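Local structure of lysozyme inhibitor LprI-like N-terminal domain-containing protein (Burkholderia thailandensis, 6AR7) at residues Asp24-Leu34 with Cys48-Glu59. The protein is of unknown function but belongs to the LprI family and may act as a lysozyme inhibitor. Residues are numbered along the deposited sequence; the frame is centred on the assembly and turned at random. Where two conformers were deposited one is given.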
loop_
_atom_site.group_PDB
_atom_site.type_symbol
_atom_site.label_atom_id
_atom_site.label_comp_id
_atom_site.label_asym_id
_atom_site.label_seq_id
_atom_site.Cartn_x
_atom_site.Cartn_y
_atom_site.Cartn_z
ATOM N N ASP A 24 6.394 6.216 15.588
ATOM C CA ASP A 24 6.405 7.464 14.864
ATOM C C ASP A 24 5.434 8.444 15.526
ATOM O O ASP A 24 4.360 8.033 15.989
ATOM C CB ASP A 24 6.026 7.210 13.413
ATOM C CG ASP A 24 6.176 8.432 12.544
ATOM O OD1 ASP A 24 5.281 9.311 12.595
ATOM O OD2 ASP A 24 7.192 8.510 11.808
ATOM N N PRO A 25 5.791 9.733 15.615
ATOM C CA PRO A 25 4.877 10.699 16.263
ATOM C C PRO A 25 3.477 10.705 15.658
ATOM O O PRO A 25 2.509 10.929 16.385
ATOM C CB PRO A 25 5.583 12.040 16.065
ATOM C CG PRO A 25 7.072 11.668 15.890
ATOM C CD PRO A 25 7.072 10.336 15.187
ATOM N N ILE A 26 3.335 10.401 14.363
ATOM C CA ILE A 26 2.006 10.360 13.755
ATOM C C ILE A 26 1.145 9.292 14.407
ATOM O O ILE A 26 -0.051 9.507 14.643
ATOM C CB ILE A 26 2.101 10.125 12.234
ATOM C CG1 ILE A 26 2.852 11.272 11.560
ATOM C CG2 ILE A 26 0.689 9.956 11.637
ATOM C CD1 ILE A 26 3.206 11.016 10.116
ATOM N N ASP A 27 1.725 8.113 14.677
ATOM C CA ASP A 27 0.956 7.025 15.275
ATOM C C ASP A 27 0.715 7.272 16.755
ATOM O O ASP A 27 -0.335 6.891 17.284
ATOM C CB ASP A 27 1.658 5.684 15.073
ATOM C CG ASP A 27 1.837 5.338 13.596
ATOM O OD1 ASP A 27 0.985 5.747 12.769
ATOM O OD2 ASP A 27 2.836 4.659 13.272
ATOM N N VAL A 28 1.691 7.876 17.443
ATOM C CA VAL A 28 1.473 8.287 18.832
ATOM C C VAL A 28 0.312 9.278 18.906
ATOM O O VAL A 28 -0.564 9.173 19.776
ATOM C CB VAL A 28 2.770 8.873 19.430
ATOM C CG1 VAL A 28 2.530 9.512 20.805
ATOM C CG2 VAL A 28 3.851 7.786 19.532
ATOM N N ALA A 29 0.288 10.251 17.990
ATOM C CA ALA A 29 -0.769 11.267 17.998
ATOM C C ALA A 29 -2.138 10.659 17.693
ATOM O O ALA A 29 -3.142 11.032 18.311
ATOM C CB ALA A 29 -0.426 12.371 16.996
HETATM N N MSE A 30 -2.206 9.734 16.740
HETATM C CA MSE A 30 -3.485 9.102 16.439
HETATM C C MSE A 30 -4.045 8.376 17.661
HETATM O O MSE A 30 -5.236 8.453 17.956
HETATM C CB MSE A 30 -3.349 8.119 15.290
HETATM C CG MSE A 30 -4.678 7.562 14.839
HETATM SE SE MSE A 30 -4.368 6.193 13.485
HETATM C CE MSE A 30 -4.039 4.672 14.662
ATOM N N ARG A 31 -3.150 7.690 18.375
ATOM C CA ARG A 31 -3.509 7.007 19.616
ATOM C C ARG A 31 -4.105 7.981 20.629
ATOM O O ARG A 31 -5.159 7.723 21.220
ATOM C CB ARG A 31 -2.253 6.328 20.166
ATOM C CG ARG A 31 -2.468 5.120 21.014
ATOM C CD ARG A 31 -1.148 4.353 21.170
ATOM N NE ARG A 31 -0.753 3.681 19.923
ATOM C CZ ARG A 31 0.420 3.082 19.720
ATOM N NH1 ARG A 31 1.333 3.055 20.681
ATOM N NH2 ARG A 31 0.683 2.508 18.555
ATOM N N GLN A 32 -3.427 9.107 20.852
ATOM C CA GLN A 32 -3.971 10.135 21.725
ATOM C C GLN A 32 -5.278 10.689 21.160
ATOM O O GLN A 32 -6.230 10.924 21.903
ATOM C CB GLN A 32 -2.937 11.245 21.899
ATOM C CG GLN A 32 -1.706 10.767 22.622
ATOM C CD GLN A 32 -0.554 11.729 22.524
ATOM O OE1 GLN A 32 -0.402 12.440 21.536
ATOM N NE2 GLN A 32 0.270 11.755 23.551
ATOM N N CYS A 33 -5.353 10.867 19.842
ATOM C CA CYS A 33 -6.577 11.388 19.240
ATOM C C CYS A 33 -7.761 10.448 19.486
ATOM O O CYS A 33 -8.839 10.891 19.901
ATOM C CB CYS A 33 -6.355 11.604 17.743
ATOM S SG CYS A 33 -7.749 12.305 16.822
ATOM N N LEU A 34 -7.563 9.135 19.274
ATOM C CA LEU A 34 -8.654 8.164 19.453
ATOM C C LEU A 34 -9.152 8.122 20.884
ATOM O O LEU A 34 -10.257 7.617 21.127
ATOM C CB LEU A 34 -8.221 6.737 19.043
ATOM C CG LEU A 34 -7.843 6.584 17.572
ATOM C CD1 LEU A 34 -7.124 5.238 17.287
ATOM C CD2 LEU A 34 -9.078 6.747 16.726
ATOM N N CYS A 48 -9.975 10.733 13.342
ATOM C CA CYS A 48 -8.596 10.571 13.807
ATOM C C CYS A 48 -7.772 9.804 12.778
ATOM O O CYS A 48 -6.632 10.180 12.476
ATOM C CB CYS A 48 -8.554 9.851 15.141
ATOM S SG CYS A 48 -9.161 10.760 16.582
HETATM N N MSE A 49 -8.346 8.745 12.206
HETATM C CA MSE A 49 -7.606 7.925 11.259
HETATM C C MSE A 49 -7.362 8.688 9.984
HETATM O O MSE A 49 -6.283 8.585 9.404
HETATM C CB MSE A 49 -8.365 6.616 10.979
HETATM C CG MSE A 49 -8.617 5.858 12.255
HETATM SE SE MSE A 49 -9.972 4.399 12.052
HETATM C CE MSE A 49 -8.802 3.406 10.879
ATOM N N ASP A 50 -8.365 9.463 9.550
ATOM C CA ASP A 50 -8.184 10.269 8.350
ATOM C C ASP A 50 -7.105 11.334 8.557
ATOM O O ASP A 50 -6.328 11.621 7.638
ATOM C CB ASP A 50 -9.517 10.904 7.930
ATOM C CG ASP A 50 -10.501 9.886 7.326
ATOM O OD1 ASP A 50 -10.067 8.800 6.880
ATOM O OD2 ASP A 50 -11.713 10.180 7.294
ATOM N N GLU A 51 -7.032 11.924 9.751
ATOM C CA GLU A 51 -5.976 12.901 10.026
ATOM C C GLU A 51 -4.600 12.233 10.014
ATOM O O GLU A 51 -3.630 12.798 9.495
ATOM C CB GLU A 51 -6.239 13.588 11.370
ATOM C CG GLU A 51 -7.326 14.668 11.298
ATOM C CD GLU A 51 -7.930 15.003 12.648
ATOM O OE1 GLU A 51 -7.525 14.386 13.654
ATOM O OE2 GLU A 51 -8.824 15.882 12.700
ATOM N N ALA A 52 -4.506 11.021 10.570
ATOM C CA ALA A 52 -3.253 10.271 10.530
ATOM C C ALA A 52 -2.858 9.959 9.094
ATOM O O ALA A 52 -1.685 10.074 8.714
ATOM C CB ALA A 52 -3.406 8.982 11.350
ATOM N N ARG A 53 -3.838 9.586 8.270
ATOM C CA ARG A 53 -3.544 9.260 6.882
ATOM C C ARG A 53 -2.998 10.466 6.139
ATOM O O ARG A 53 -2.049 10.346 5.360
ATOM C CB ARG A 53 -4.791 8.717 6.188
ATOM C CG ARG A 53 -4.476 8.168 4.805
ATOM C CD ARG A 53 -5.671 8.167 3.890
ATOM N NE ARG A 53 -6.068 9.528 3.580
ATOM C CZ ARG A 53 -7.258 10.030 3.874
ATOM N NH1 ARG A 53 -8.175 9.262 4.465
ATOM N NH2 ARG A 53 -7.534 11.297 3.575
ATOM N N GLN A 54 -3.594 11.634 6.355
ATOM C CA GLN A 54 -3.089 12.841 5.711
ATOM C C GLN A 54 -1.664 13.152 6.162
ATOM O O GLN A 54 -0.830 13.579 5.360
ATOM C CB GLN A 54 -4.005 14.026 6.036
ATOM C CG GLN A 54 -5.366 13.999 5.355
ATOM C CD GLN A 54 -6.305 15.057 5.929
ATOM O OE1 GLN A 54 -5.977 16.242 5.952
ATOM N NE2 GLN A 54 -7.475 14.629 6.395
ATOM N N GLN A 55 -1.371 12.960 7.451
ATOM C CA GLN A 55 -0.016 13.197 7.938
ATOM C C GLN A 55 0.961 12.202 7.323
ATOM O O GLN A 55 2.045 12.597 6.878
ATOM C CB GLN A 55 0.001 13.149 9.463
ATOM C CG GLN A 55 -0.723 14.376 10.059
ATOM C CD GLN A 55 -1.039 14.221 11.518
ATOM O OE1 GLN A 55 -0.290 13.606 12.260
ATOM N NE2 GLN A 55 -2.152 14.800 11.945
ATOM N N TRP A 56 0.566 10.923 7.221
ATOM C CA TRP A 56 1.419 9.959 6.534
ATOM C C TRP A 56 1.625 10.332 5.070
ATOM O O TRP A 56 2.700 10.090 4.522
ATOM C CB TRP A 56 0.841 8.551 6.639
ATOM C CG TRP A 56 1.165 7.935 7.934
ATOM C CD1 TRP A 56 0.287 7.619 8.934
ATOM C CD2 TRP A 56 2.476 7.612 8.430
ATOM N NE1 TRP A 56 0.970 7.098 10.015
ATOM C CE2 TRP A 56 2.312 7.087 9.729
ATOM C CE3 TRP A 56 3.766 7.709 7.898
ATOM C CZ2 TRP A 56 3.380 6.640 10.491
ATOM C CZ3 TRP A 56 4.828 7.265 8.659
ATOM C CH2 TRP A 56 4.630 6.741 9.944
ATOM N N GLN A 57 0.615 10.905 4.418
ATOM C CA GLN A 57 0.808 11.317 3.035
ATOM C C GLN A 57 1.845 12.440 2.949
ATOM O O GLN A 57 2.644 12.496 2.006
ATOM C CB GLN A 57 -0.527 11.734 2.427
ATOM C CG GLN A 57 -0.426 12.228 0.972
ATOM C CD GLN A 57 0.155 11.182 0.037
ATOM O OE1 GLN A 57 -0.346 10.061 -0.040
ATOM N NE2 GLN A 57 1.214 11.549 -0.686
ATOM N N GLY A 58 1.880 13.320 3.940
ATOM C CA GLY A 58 2.951 14.301 3.976
ATOM C C GLY A 58 4.316 13.656 4.121
ATOM O O GLY A 58 5.305 14.134 3.551
ATOM N N GLU A 59 4.395 12.553 4.875
ATOM C CA GLU A 59 5.682 11.883 5.016
ATOM C C GLU A 59 6.064 11.141 3.741
ATOM O O GLU A 59 7.256 11.025 3.423
ATOM C CB GLU A 59 5.663 10.935 6.214
ATOM C CG GLU A 59 5.552 11.694 7.532
ATOM C CD GLU A 59 6.659 12.735 7.676
ATOM O OE1 GLU A 59 7.844 12.332 7.707
ATOM O OE2 GLU A 59 6.346 13.952 7.722
HETATM O O HOH W 1 -1.981 11.420 13.864
#
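Ile26 lies over one face of the Trp56 indole: its CG2 makes a CH-pi contact 3.7 Å from the centroid of the five-membered ring, and CD1 lies above the middle of the ring system. With chi1 at -62°, CG1 lies beside the backbone N, and an extended chi2 carries CD1 on to Glu59 CG, at 3.6 Å. The side chain is a knob in a hole formed by Ala52, Gln55, Trp56 and Glu59. At the ring edge, Trp56 NE1 donates to Asp27 OD1 over 3.1 Å; the acceptor lies in the indole plane, but the bond is bent (143°) and meets OD1 on its syn side, tilted out of the carboxylate plane. Asp27 OD2 pairs with Arg122 of helix 107-136, so one carboxylate ties the indole to a third helix. Asp24 brings its carboxylate obliquely to Trp56 CH2, while its OD1 caps Ile26 N and its OD2 pairs with Arg129. Further along, the extended chain of Met30, a selenomethionine, lays SE 3.6 Å from Ala52 CB. The Cys33 SG-Cys48 SG disulfide (2.1 Å) locks the far end, with Leu34 CD2 packed against Cys48 CB. Segments 25-34 and 48-59 run antiparallel (166° between axes), a disulfide-closed helical hairpin opening this all-helical LprI-family fold.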